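Local coordinates for N-acetylmuramoyl-L-alanine amidase domain-containing protein SAOUHSC_02979 (Staphylococcus aureus, PDB 5T1Q), which probably cleaves bacterial cell-wall peptidoglycan as a secreted amidase, the present chain joining a glucosaminidase-family domain to a CHAP domain, at residues D77-A82 and T170-A175; M85-I90 and Y206-F211; I329-V334 and S341-N346. All blocks are in the same frame, centred on the assembly; numbering follows the deposited sequence.

Interaction 1 (D77-A82 and T170-A175); sequences DNDIYA and TWKSEA
Asp79 and Lys172 meet backbone to backbone where the chain leaves helix 58-78: Asp79, with positive phi (63°), is the first residue to break the helical path, and its carbonyl O takes the amide N of Lys172 at 3.1 Å in a nearly straight bond, the donor standing well above the carbonyl plane. The segment 170-175 curls round this point as an irregular loop, with Trp171 O gripped by the amides of both Glu174 and Ala175. With CG anti to its own N (chi1 -165°), the carboxylate of Asp79 is brought up to Ser173; OD2 receives Ser173 OG at 2.8 Å on its syn lone pair, while OD1 has a weak bond from Ser173 N. Tyr81, the N-cap residue of helix 82-93, lies across the extended chain of Lys172, whose CG sits over one ring face in a CH-pi contact, 3.8 Å from the ring centroid. The junction between two successive helices of the glucosaminidase-family domain, a member of the lysozyme clan, is thereby tied to the loop preceding helix 178-185. At the far end of the Tyr81 ring, OH donates to Ala175 O at 2.8 Å, tilted from the carbonyl plane. One water bridges Tyr81 N and Thr170 O; another accepts from both Ala82 N and Lys172 NZ, and that ammonium also bonds Asp212 O.

Interaction 2 (M85-I90 and Y206-F211); sequences MIAQAI and YQLTQF
Leu208 pushes its CD1 methyl against one side of helix 82-93, where Ile86, Ala87 and Ile90 receive it. CD1 lies 3.9 Å from Ile86 CG2, 4.0 Å from Ala87 CB and 4.2 Å from Ile90 CD1, so a single methyl meets three residues spread over one turn of the helix. The second branch, CD2, also rests on Ile86 CG2, which therefore faces both arms of the leucine. Ile86 divides its own branches between two partners: CG2, opposite the backbone N, serves Leu208, whereas CG1 swings beside that N (chi1 -65°) and carries CD1 to Phe211 CD2, 3.8 Å away, the two side chains crossing at about a right angle. This part is wholly apolar and buried, and Ala71 and Ala68 of helix 58-78 extend it beside Ile86 and Phe211. Gln210 CG covers one face of the buried Phe211 ring, over its centre.

Away from Leu208 the segment is looser: Gln207, Thr209 and Gln210 are partly exposed and make no contact with 85-90. The side-chain NE2 of Gln210 donates back to the backbone O of Gln207 at 3.0 Å, and also bonds Ser225 OG.

Gln207, with positive phi, is the C-prime residue of a Schellman motif that ends helix 195-205, and the 3-10 turn 208-211 directly after it delivers Leu208 and Phe211 into the helical core of the glucosaminidase-family domain.

Interaction 3 (I329-V334 and S341-N346); sequences ISESNV and SHRTIN
Arg343 and Glu331 join side chains on the same face of an antiparallel hairpin, above backbones held in regular register. Ile329 pairs with Arg343 and Glu331 with Ser341 as hydrogen-bonded pairs, with Ser330 and His342 as the non-hydrogen-bonded pair between them; the bond from Ile329 N to Arg343 O (2.9 Å) is nearly straight.

The Arg343 side chain leaves CB with CG placed between its own N and carbonyl carbon (chi1 56°), which keeps it beside Ile329: CG lies 3.9 Å from Ile329 CG1 and also nears the carboxylate. CD comes within 3.4 Å of Glu331 OE2, and NE then bonds that oxygen at 2.7 Å. Beyond CZ, NH2 reaches Glu331 OE1 at a longer 3.3 Å. This is a side-on, two-nitrogen salt bridge: both oxygens use syn lone pairs, and the carboxylate and guanidinium planes differ by just 17°. Ile329 CD1 lies over one guanidinium face and touches Ile345 CG1 at 3.8 Å.

The carboxylate has further partners. One water donates to Glu331 OE2 and contacts Ser341 OG, which a second water links to Val334 N. Glu331 OE1 is also hydrogen-bonded to His314 NE2 on the neighbouring strand 314-321. With both oxygens engaged, the orientation of Glu331 is well fixed. Cys253, His314 and Glu331 together fit the Cys-His-Glu pattern expected of a CHAP domain, so the hairpin probably carries the acidic member of the active site.

How the interactions relate
Interactions 1 and 2 belong to the glucosaminidase-family domain and interaction 3 to the CHAP domain. The first two have centres 13 Å apart and touch where Ala82 CB meets Phe211 O at 3.3 Å; their segments alternate along the chain: 77-82 and 85-90 come first, and the loops 170-175 and 206-211 that they meet follow in the same order. Interaction 3 lies on the opposite side of the chain's centre, about 30 Å from interaction 2 and 39 Å from interaction 1 between centres, and its nearest atoms stay about 14 Å from those of interaction 2. It alone holds a residue of the putative Cys-His-Glu triad, and the side chain of Arg343 lies about 4 Å from a bound sodium ion.

Interaction 1 (D77-A82 and T170-A175)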
loop_
_atom_site.group_PDB
_atom_site.type_symbol
_atom_site.label_atom_id
_atom_site.label_comp_id
_atom_site.label_asym_id
_atom_site.label_seq_id
_atom_site.Cartn_x
_atom_site.Cartn_y
_atom_site.Cartn_z
ATOM N N ASP A 77 19.001 21.386 -6.017
ATOM C CA ASP A 77 20.436 21.270 -5.743
ATOM C C ASP A 77 21.083 20.002 -6.308
ATOM O O ASP A 77 22.147 20.069 -6.916
ATOM C CB ASP A 77 20.711 21.356 -4.227
ATOM C CG ASP A 77 20.395 22.744 -3.632
ATOM O OD1 ASP A 77 20.123 23.710 -4.387
ATOM O OD2 ASP A 77 20.442 22.874 -2.388
ATOM N N ASN A 78 20.431 18.858 -6.121
ATOM C CA ASN A 78 20.991 17.576 -6.541
ATOM C C ASN A 78 20.468 16.999 -7.860
ATOM O O ASN A 78 20.716 15.839 -8.134
ATOM C CB ASN A 78 20.809 16.571 -5.408
ATOM C CG ASN A 78 21.581 16.960 -4.164
ATOM O OD1 ASN A 78 22.801 17.057 -4.187
ATOM N ND2 ASN A 78 20.872 17.162 -3.065
ATOM N N ASP A 79 19.769 17.791 -8.675
ATOM C CA ASP A 79 19.272 17.316 -9.985
ATOM C C ASP A 79 18.256 16.150 -9.875
ATOM O O ASP A 79 18.309 15.186 -10.644
ATOM C CB ASP A 79 20.475 16.898 -10.861
ATOM C CG ASP A 79 20.122 16.730 -12.326
ATOM O OD1 ASP A 79 19.194 17.411 -12.803
ATOM O OD2 ASP A 79 20.810 15.939 -13.013
ATOM N N ILE A 80 17.333 16.252 -8.921
ATOM C CA ILE A 80 16.314 15.216 -8.674
ATOM C C ILE A 80 14.899 15.793 -8.800
ATOM O O ILE A 80 14.659 16.949 -8.430
ATOM C CB ILE A 80 16.498 14.608 -7.253
ATOM C CG1 ILE A 80 17.831 13.852 -7.170
ATOM C CG2 ILE A 80 15.341 13.676 -6.882
ATOM C CD1 ILE A 80 18.185 13.353 -5.782
ATOM N N TYR A 81 13.977 15.000 -9.353
ATOM C CA TYR A 81 12.565 15.398 -9.403
ATOM C C TYR A 81 12.003 15.302 -7.995
ATOM O O TYR A 81 11.916 14.206 -7.433
ATOM C CB TYR A 81 11.729 14.483 -10.300
ATOM C CG TYR A 81 11.838 14.751 -11.777
ATOM C CD1 TYR A 81 11.034 15.725 -12.389
ATOM C CD2 TYR A 81 12.684 14.005 -12.577
ATOM C CE1 TYR A 81 11.115 15.968 -13.755
ATOM C CE2 TYR A 81 12.772 14.241 -13.943
ATOM C CZ TYR A 81 11.992 15.220 -14.525
ATOM O OH TYR A 81 12.092 15.442 -15.878
ATOM N N ALA A 82 11.637 16.444 -7.422
ATOM C CA ALA A 82 11.032 16.479 -6.095
ATOM C C ALA A 82 9.730 15.662 -6.093
ATOM O O ALA A 82 9.369 15.031 -5.097
ATOM C CB ALA A 82 10.755 17.920 -5.689
ATOM N N THR A 170 17.023 8.376 -13.512
ATOM C CA THR A 170 15.953 9.129 -12.834
ATOM C C THR A 170 16.358 10.588 -12.653
ATOM O O THR A 170 15.523 11.420 -12.284
ATOM C CB THR A 170 15.589 8.573 -11.446
ATOM O OG1 THR A 170 16.659 8.804 -10.525
ATOM C CG2 THR A 170 15.245 7.083 -11.513
ATOM N N TRP A 171 17.642 10.887 -12.902
ATOM C CA TRP A 171 18.172 12.245 -12.787
ATOM C C TRP A 171 17.427 13.113 -13.768
ATOM O O TRP A 171 17.120 12.679 -14.876
ATOM C CB TRP A 171 19.670 12.285 -13.105
ATOM C CG TRP A 171 20.564 11.583 -12.125
ATOM C CD1 TRP A 171 20.193 10.700 -11.140
ATOM C CD2 TRP A 171 21.993 11.565 -12.154
ATOM N NE1 TRP A 171 21.306 10.212 -10.499
ATOM C CE2 TRP A 171 22.425 10.718 -11.109
ATOM C CE3 TRP A 171 22.955 12.215 -12.939
ATOM C CZ2 TRP A 171 23.775 10.501 -10.831
ATOM C CZ3 TRP A 171 24.303 11.999 -12.660
ATOM C CH2 TRP A 171 24.697 11.151 -11.613
ATOM N N LYS A 172 17.176 14.347 -13.361
ATOM C CA LYS A 172 16.393 15.298 -14.163
ATOM C C LYS A 172 17.047 15.546 -15.534
ATOM O O LYS A 172 16.364 15.602 -16.552
ATOM C CB LYS A 172 16.238 16.601 -13.374
ATOM C CG LYS A 172 14.920 17.327 -13.553
ATOM C CD LYS A 172 14.804 18.405 -12.489
ATOM C CE LYS A 172 13.448 19.070 -12.500
ATOM N NZ LYS A 172 13.384 20.100 -11.432
ATOM N N SER A 173 18.373 15.637 -15.549
ATOM C CA SER A 173 19.128 15.841 -16.789
ATOM C C SER A 173 19.098 14.633 -17.750
ATOM O O SER A 173 19.435 14.773 -18.920
ATOM C CB SER A 173 20.585 16.195 -16.454
ATOM O OG SER A 173 21.180 15.202 -15.637
ATOM N N GLU A 174 18.698 13.459 -17.255
ATOM C CA GLU A 174 18.638 12.227 -18.073
ATOM C C GLU A 174 17.216 11.804 -18.450
ATOM O O GLU A 174 17.032 11.038 -19.396
ATOM C CB GLU A 174 19.286 11.072 -17.307
ATOM C CG GLU A 174 20.747 11.297 -16.939
ATOM C CD GLU A 174 21.679 11.246 -18.133
ATOM O OE1 GLU A 174 22.605 12.079 -18.190
ATOM O OE2 GLU A 174 21.482 10.385 -19.020
ATOM N N ALA A 175 16.229 12.277 -17.684
ATOM C CA ALA A 175 14.818 11.941 -17.887
ATOM C C ALA A 175 14.036 13.188 -18.290
ATOM O O ALA A 175 13.912 14.128 -17.501
ATOM C CB ALA A 175 14.238 11.340 -16.612
HETATM O O HOH W 1 12.932 19.023 -8.690
HETATM O O HOH W 2 14.227 12.117 -9.995
#

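Interaction 2 (M85-I90 and Y206-F211)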
loop_
_atom_site.group_PDB
_atom_site.type_symbol
_atom_site.label_atom_id
_atom_site.label_comp_id
_atom_site.label_asym_id
_atom_site.label_seq_id
_atom_site.Cartn_x
_atom_site.Cartn_y
_atom_site.Cartn_z
HETATM N N MSE A 85 10.532 12.074 -5.675
HETATM C CA MSE A 85 10.975 11.897 -4.289
HETATM C C MSE A 85 9.814 11.921 -3.304
HETATM O O MSE A 85 9.749 11.091 -2.390
HETATM C CB MSE A 85 12.003 12.987 -3.982
HETATM C CG MSE A 85 12.533 12.953 -2.550
HETATM SE SE MSE A 85 13.989 14.281 -2.401
HETATM C CE MSE A 85 14.534 13.920 -0.546
ATOM N N ILE A 86 8.894 12.867 -3.476
ATOM C CA ILE A 86 7.752 12.986 -2.580
ATOM C C ILE A 86 6.802 11.789 -2.761
ATOM O O ILE A 86 6.249 11.278 -1.787
ATOM C CB ILE A 86 6.994 14.314 -2.788
ATOM C CG1 ILE A 86 7.888 15.494 -2.404
ATOM C CG2 ILE A 86 5.733 14.338 -1.935
ATOM C CD1 ILE A 86 7.335 16.846 -2.790
ATOM N N ALA A 87 6.625 11.365 -4.009
ATOM C CA ALA A 87 5.769 10.242 -4.321
ATOM C C ALA A 87 6.319 8.961 -3.716
ATOM O O ALA A 87 5.552 8.160 -3.174
ATOM C CB ALA A 87 5.616 10.097 -5.822
ATOM N N GLN A 88 7.639 8.763 -3.819
ATOM C CA GLN A 88 8.270 7.589 -3.227
ATOM C C GLN A 88 8.127 7.619 -1.706
ATOM O O GLN A 88 7.868 6.578 -1.097
ATOM C CB GLN A 88 9.743 7.445 -3.642
ATOM C CG GLN A 88 9.923 6.881 -5.038
ATOM C CD GLN A 88 11.352 6.436 -5.326
ATOM O OE1 GLN A 88 12.187 7.221 -5.773
ATOM N NE2 GLN A 88 11.605 5.147 -5.156
ATOM N N ALA A 89 8.269 8.804 -1.103
ATOM C CA ALA A 89 8.077 8.947 0.337
ATOM C C ALA A 89 6.651 8.545 0.707
ATOM O O ALA A 89 6.447 7.758 1.639
ATOM C CB ALA A 89 8.369 10.370 0.806
ATOM N N ILE A 90 5.672 9.080 -0.024
ATOM C CA ILE A 90 4.256 8.745 0.200
ATOM C C ILE A 90 3.997 7.233 0.086
ATOM O O ILE A 90 3.366 6.638 0.956
ATOM C CB ILE A 90 3.336 9.493 -0.801
ATOM C CG1 ILE A 90 3.274 10.985 -0.461
ATOM C CG2 ILE A 90 1.918 8.917 -0.789
ATOM C CD1 ILE A 90 2.657 11.839 -1.553
ATOM N N TYR A 206 -1.799 14.235 -6.411
ATOM C CA TYR A 206 -1.354 15.205 -5.414
ATOM C C TYR A 206 -0.623 16.425 -6.005
ATOM O O TYR A 206 -0.123 17.258 -5.254
ATOM C CB TYR A 206 -0.574 14.517 -4.290
ATOM C CG TYR A 206 -1.475 13.632 -3.449
ATOM C CD1 TYR A 206 -2.365 14.192 -2.545
ATOM C CD2 TYR A 206 -1.452 12.238 -3.567
ATOM C CE1 TYR A 206 -3.206 13.401 -1.777
ATOM C CE2 TYR A 206 -2.288 11.434 -2.797
ATOM C CZ TYR A 206 -3.167 12.028 -1.902
ATOM O OH TYR A 206 -4.011 11.267 -1.123
ATOM N N GLN A 207 -0.612 16.530 -7.340
ATOM C CA GLN A 207 -0.032 17.661 -8.064
ATOM C C GLN A 207 1.392 17.964 -7.599
ATOM O O GLN A 207 1.756 19.123 -7.328
ATOM C CB GLN A 207 -0.921 18.898 -7.902
ATOM C CG GLN A 207 -2.348 18.743 -8.404
ATOM C CD GLN A 207 -2.486 18.672 -9.923
ATOM O OE1 GLN A 207 -1.679 19.214 -10.668
ATOM N NE2 GLN A 207 -3.548 18.028 -10.377
ATOM N N LEU A 208 2.205 16.913 -7.536
ATOM C CA LEU A 208 3.555 17.040 -7.029
ATOM C C LEU A 208 4.560 17.727 -7.972
ATOM O O LEU A 208 5.660 18.081 -7.524
ATOM C CB LEU A 208 4.069 15.671 -6.586
ATOM C CG LEU A 208 3.198 14.916 -5.571
ATOM C CD1 LEU A 208 3.839 13.576 -5.217
ATOM C CD2 LEU A 208 2.962 15.743 -4.313
ATOM N N THR A 209 4.220 17.918 -9.250
ATOM C CA THR A 209 5.129 18.623 -10.168
ATOM C C THR A 209 5.286 20.093 -9.774
ATOM O O THR A 209 6.276 20.733 -10.121
ATOM C CB THR A 209 4.660 18.580 -11.633
ATOM O OG1 THR A 209 3.330 19.110 -11.724
ATOM C CG2 THR A 209 4.684 17.156 -12.164
ATOM N N GLN A 210 4.318 20.624 -9.034
ATOM C CA GLN A 210 4.383 22.015 -8.607
ATOM C C GLN A 210 5.599 22.268 -7.690
ATOM O O GLN A 210 5.878 23.412 -7.343
ATOM C CB GLN A 210 3.079 22.443 -7.917
ATOM C CG GLN A 210 2.932 22.000 -6.467
ATOM C CD GLN A 210 1.579 22.368 -5.884
ATOM O OE1 GLN A 210 1.465 23.337 -5.125
ATOM N NE2 GLN A 210 0.539 21.628 -6.272
ATOM N N PHE A 211 6.301 21.196 -7.303
ATOM C CA PHE A 211 7.507 21.298 -6.469
ATOM C C PHE A 211 8.794 21.005 -7.261
ATOM O O PHE A 211 9.880 20.937 -6.678
ATOM C CB PHE A 211 7.403 20.347 -5.268
ATOM C CG PHE A 211 6.152 20.540 -4.450
ATOM C CD1 PHE A 211 5.969 21.701 -3.700
ATOM C CD2 PHE A 211 5.159 19.564 -4.424
ATOM C CE1 PHE A 211 4.822 21.883 -2.948
ATOM C CE2 PHE A 211 4.012 19.740 -3.665
ATOM C CZ PHE A 211 3.842 20.901 -2.930
#

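Interaction 3 (I329-V334 and S341-N346)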
loop_
_atom_site.group_PDB
_atom_site.type_symbol
_atom_site.label_atom_id
_atom_site.label_comp_id
_atom_site.label_asym_id
_atom_site.label_seq_id
_atom_site.Cartn_x
_atom_site.Cartn_y
_atom_site.Cartn_z
ATOM N N ILE A 329 -18.288 -8.353 -4.105
ATOM C CA ILE A 329 -17.384 -8.209 -2.986
ATOM C C ILE A 329 -16.196 -7.320 -3.331
ATOM O O ILE A 329 -15.833 -7.207 -4.496
ATOM C CB ILE A 329 -16.831 -9.579 -2.510
ATOM C CG1 ILE A 329 -16.044 -10.291 -3.615
ATOM C CG2 ILE A 329 -17.964 -10.469 -2.051
ATOM C CD1 ILE A 329 -15.328 -11.554 -3.181
ATOM N N SER A 330 -15.605 -6.706 -2.301
ATOM C CA SER A 330 -14.389 -5.933 -2.445
ATOM C C SER A 330 -13.362 -6.579 -1.490
ATOM O O SER A 330 -13.713 -7.142 -0.436
ATOM C CB SER A 330 -14.608 -4.436 -2.167
ATOM O OG SER A 330 -14.983 -4.190 -0.826
ATOM N N GLU A 331 -12.096 -6.481 -1.849
ATOM C CA GLU A 331 -11.046 -7.167 -1.108
ATOM C C GLU A 331 -9.703 -6.544 -1.451
ATOM O O GLU A 331 -9.627 -5.725 -2.353
ATOM C CB GLU A 331 -11.067 -8.643 -1.510
ATOM C CG GLU A 331 -10.981 -8.820 -3.022
ATOM C CD GLU A 331 -11.433 -10.170 -3.529
ATOM O OE1 GLU A 331 -11.592 -11.122 -2.727
ATOM O OE2 GLU A 331 -11.622 -10.287 -4.767
ATOM N N SER A 332 -8.659 -6.923 -0.718
ATOM C CA SER A 332 -7.325 -6.411 -0.962
ATOM C C SER A 332 -6.350 -7.550 -1.175
ATOM O O SER A 332 -6.570 -8.667 -0.717
ATOM C CB SER A 332 -6.841 -5.587 0.231
ATOM O OG SER A 332 -6.702 -6.421 1.387
ATOM N N ASN A 333 -5.265 -7.224 -1.868
ATOM C CA ASN A 333 -4.153 -8.117 -2.148
ATOM C C ASN A 333 -4.442 -9.461 -2.842
ATOM O O ASN A 333 -3.731 -10.430 -2.608
ATOM C CB ASN A 333 -3.248 -8.260 -0.898
ATOM C CG ASN A 333 -2.411 -6.995 -0.638
ATOM O OD1 ASN A 333 -2.885 -5.868 -0.802
ATOM N ND2 ASN A 333 -1.171 -7.177 -0.254
ATOM N N VAL A 334 -5.453 -9.506 -3.721
ATOM C CA VAL A 334 -5.687 -10.703 -4.549
ATOM C C VAL A 334 -5.329 -10.400 -6.012
ATOM O O VAL A 334 -4.852 -11.275 -6.716
ATOM C CB VAL A 334 -7.129 -11.285 -4.474
ATOM C CG1 VAL A 334 -7.559 -11.452 -3.035
ATOM C CG2 VAL A 334 -8.130 -10.446 -5.245
ATOM N N SER A 341 -9.365 -4.632 -4.972
ATOM C CA SER A 341 -10.124 -5.073 -6.158
ATOM C C SER A 341 -11.513 -5.582 -5.762
ATOM O O SER A 341 -11.862 -5.630 -4.582
ATOM C CB SER A 341 -9.362 -6.175 -6.906
ATOM O OG SER A 341 -9.153 -7.286 -6.060
ATOM N N HIS A 342 -12.299 -5.952 -6.759
ATOM C CA HIS A 342 -13.674 -6.359 -6.524
ATOM C C HIS A 342 -14.090 -7.382 -7.558
ATOM O O HIS A 342 -13.534 -7.422 -8.651
ATOM C CB HIS A 342 -14.620 -5.149 -6.688
ATOM C CG HIS A 342 -13.943 -3.821 -6.609
ATOM N ND1 HIS A 342 -13.586 -3.109 -7.735
ATOM C CD2 HIS A 342 -13.548 -3.075 -5.551
ATOM C CE1 HIS A 342 -12.998 -1.981 -7.374
ATOM N NE2 HIS A 342 -12.957 -1.940 -6.052
ATOM N N ARG A 343 -15.101 -8.168 -7.236
ATOM C CA ARG A 343 -15.604 -9.160 -8.172
ATOM C C ARG A 343 -16.967 -9.652 -7.744
ATOM O O ARG A 343 -17.433 -9.321 -6.670
ATOM C CB ARG A 343 -14.627 -10.356 -8.294
ATOM C CG ARG A 343 -14.295 -11.048 -6.986
ATOM C CD ARG A 343 -13.173 -12.075 -7.175
ATOM N NE ARG A 343 -12.677 -12.540 -5.883
ATOM C CZ ARG A 343 -12.725 -13.783 -5.397
ATOM N NH1 ARG A 343 -13.199 -14.801 -6.098
ATOM N NH2 ARG A 343 -12.217 -14.011 -4.188
ATOM N N THR A 344 -17.573 -10.471 -8.595
ATOM C CA THR A 344 -18.862 -11.068 -8.337
ATOM C C THR A 344 -18.689 -12.570 -8.110
ATOM O O THR A 344 -18.006 -13.243 -8.880
ATOM C CB THR A 344 -19.816 -10.857 -9.528
ATOM O OG1 THR A 344 -20.090 -9.468 -9.655
ATOM C CG2 THR A 344 -21.152 -11.621 -9.337
ATOM N N ILE A 345 -19.308 -13.077 -7.051
ATOM C CA ILE A 345 -19.289 -14.497 -6.742
ATOM C C ILE A 345 -20.669 -15.018 -7.098
ATOM O O ILE A 345 -21.661 -14.473 -6.611
ATOM C CB ILE A 345 -19.030 -14.745 -5.234
ATOM C CG1 ILE A 345 -17.676 -14.147 -4.787
ATOM C CG2 ILE A 345 -19.133 -16.238 -4.909
ATOM C CD1 ILE A 345 -16.458 -14.743 -5.478
ATOM N N ASN A 346 -20.741 -16.081 -7.911
ATOM C CA ASN A 346 -22.038 -16.631 -8.334
ATOM C C ASN A 346 -22.869 -17.140 -7.149
ATOM O O ASN A 346 -22.334 -17.434 -6.062
ATOM C CB ASN A 346 -21.904 -17.666 -9.487
ATOM C CG ASN A 346 -21.120 -18.933 -9.107
ATOM O OD1 ASN A 346 -19.987 -19.128 -9.567
ATOM N ND2 ASN A 346 -21.727 -19.818 -8.310
HETATM O O HOH W 3 -10.593 -9.165 -7.034
HETATM O O HOH W 4 -6.903 -7.179 -4.694
#